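Local coordinates for protein Endonuclease/exonuclease/phosphatase (Beutenbergia cavernae DSM 12333, PDB 4RUW) that belongs to the endonuclease/exonuclease/phosphatase family, joining a DNase I-like domain that carries a zinc ion to an Ig-like domain, at residues L363-K367 against A378-V382. Sequence-based numbering, arbitrary orientation.
Sequences LSVCK and AVRAV
Val365 and Val379 meet through their CG1 branches, the two side chains set at a slant to each other. No hydrogen bond links 363-367 to 378-382, their strands belong to different four-stranded sheets, and the CB atoms of Leu363, Val365, Val379 and Ala381 point inward: face-to-face beta-sandwich packing. The segment axes, 158° apart in direction, approach to 6.3 Å, so the sheets come near each other here.

Three apolar contacts bridge the gap. Both valines hold CG1 anti to the backbone N (chi1 -178° in Val365, 171° in Val379), which brings Val365 CG1 to 3.8 Å from Val379 CG1. Val365 CG2 meets Ala381 CB at 3.6 Å, and Leu363 CD2 reaches that same methyl at 4.0 Å.

Side chain also rests on backbone: Val365 CG1 lies 3.5 Å from Val379 O, and Val379 CG2 3.7 Å from Lys367 CA.

The extended Lys367 chain runs past the start of 378-382, CD loosely 4.4 Å from Ala378 CA; NZ forms salt bridges with Asp374 and Asp375 and hydrogen bonds to the carbonyls of Gly398 and Thr377.

Cys366, its CB pointing away from 378-382, touches Trp350 and is disulfide-bonded to Cys404. Strand 360-367 runs between 349-356 and 405-410, strand 378-384 between 390-396 and 418-424, so the contact joins inner strands of the Ig-like domain's two sheets.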
loop_
_atom_site.group_PDB
_atom_site.type_symbol
_atom_site.label_atom_id
_atom_site.label_comp_id
_atom_site.label_asym_id
_atom_site.label_seq_id
_atom_site.Cartn_x
_atom_site.Cartn_y
_atom_site.Cartn_z
ATOM N N LEU A 363 -6.511 -13.814 -12.571
ATOM C CA LEU A 363 -6.517 -12.566 -13.316
ATOM C C LEU A 363 -7.193 -11.502 -12.463
ATOM O O LEU A 363 -8.357 -11.661 -12.076
ATOM C CB LEU A 363 -7.278 -12.765 -14.624
ATOM C CG LEU A 363 -7.153 -11.803 -15.798
ATOM C CD1 LEU A 363 -5.712 -11.402 -16.010
ATOM C CD2 LEU A 363 -7.701 -12.461 -17.058
ATOM N N SER A 364 -6.447 -10.447 -12.140
ATOM C CA SER A 364 -6.975 -9.302 -11.414
ATOM C C SER A 364 -7.045 -8.117 -12.374
ATOM O O SER A 364 -6.026 -7.716 -12.947
ATOM C CB SER A 364 -6.074 -8.961 -10.225
ATOM O OG SER A 364 -6.481 -7.745 -9.610
ATOM N N VAL A 365 -8.242 -7.575 -12.567
ATOM C CA VAL A 365 -8.470 -6.548 -13.565
ATOM C C VAL A 365 -9.019 -5.321 -12.870
ATOM O O VAL A 365 -9.995 -5.394 -12.110
ATOM C CB VAL A 365 -9.436 -7.026 -14.658
ATOM C CG1 VAL A 365 -9.615 -5.955 -15.720
ATOM C CG2 VAL A 365 -8.914 -8.292 -15.278
ATOM N N CYS A 366 -8.406 -4.185 -13.164
ATOM C CA CYS A 366 -8.731 -2.964 -12.461
ATOM C C CYS A 366 -8.943 -1.795 -13.405
ATOM O O CYS A 366 -8.058 -1.459 -14.195
ATOM C CB CYS A 366 -7.605 -2.634 -11.490
ATOM S SG CYS A 366 -7.731 -0.998 -10.807
ATOM N N LYS A 367 -10.125 -1.191 -13.326
ATOM C CA LYS A 367 -10.387 0.080 -13.986
ATOM C C LYS A 367 -9.977 1.178 -13.008
ATOM O O LYS A 367 -10.586 1.337 -11.947
ATOM C CB LYS A 367 -11.865 0.228 -14.346
ATOM C CG LYS A 367 -12.202 1.616 -14.883
ATOM C CD LYS A 367 -13.683 1.774 -15.189
ATOM C CE LYS A 367 -14.018 3.211 -15.540
ATOM N NZ LYS A 367 -15.477 3.404 -15.789
ATOM N N ALA A 378 -14.951 0.493 -19.483
ATOM C CA ALA A 378 -14.550 -0.683 -18.725
ATOM C C ALA A 378 -13.140 -1.077 -19.125
ATOM O O ALA A 378 -12.698 -0.786 -20.237
ATOM C CB ALA A 378 -15.509 -1.838 -18.986
ATOM N N VAL A 379 -12.428 -1.724 -18.209
ATOM C CA VAL A 379 -11.157 -2.351 -18.555
ATOM C C VAL A 379 -11.393 -3.847 -18.715
ATOM O O VAL A 379 -11.966 -4.498 -17.835
ATOM C CB VAL A 379 -10.038 -2.038 -17.528
ATOM C CG1 VAL A 379 -8.804 -2.890 -17.798
ATOM C CG2 VAL A 379 -9.696 -0.549 -17.576
ATOM N N ARG A 380 -10.991 -4.377 -19.862
ATOM C CA ARG A 380 -11.234 -5.778 -20.166
ATOM C C ARG A 380 -9.916 -6.485 -20.424
ATOM O O ARG A 380 -9.057 -5.980 -21.149
ATOM C CB ARG A 380 -12.159 -5.901 -21.376
ATOM C CG ARG A 380 -12.397 -7.319 -21.851
ATOM C CD ARG A 380 -13.555 -7.343 -22.833
ATOM N NE ARG A 380 -14.770 -6.858 -22.186
ATOM C CZ ARG A 380 -15.754 -6.219 -22.813
ATOM N NH1 ARG A 380 -15.675 -5.983 -24.118
ATOM N NH2 ARG A 380 -16.818 -5.810 -22.130
ATOM N N ALA A 381 -9.750 -7.640 -19.796
ATOM C CA ALA A 381 -8.584 -8.477 -20.012
ATOM C C ALA A 381 -9.005 -9.748 -20.719
ATOM O O ALA A 381 -10.013 -10.366 -20.360
ATOM C CB ALA A 381 -7.928 -8.821 -18.698
ATOM N N VAL A 382 -8.241 -10.125 -21.736
ATOM C CA VAL A 382 -8.500 -11.366 -22.444
ATOM C C VAL A 382 -7.226 -12.198 -22.520
ATOM O O VAL A 382 -6.189 -11.722 -23.007
ATOM C CB VAL A 382 -9.032 -11.109 -23.876
ATOM C CG1 VAL A 382 -9.440 -12.421 -24.541
ATOM C CG2 VAL A 382 -10.211 -10.141 -23.852
#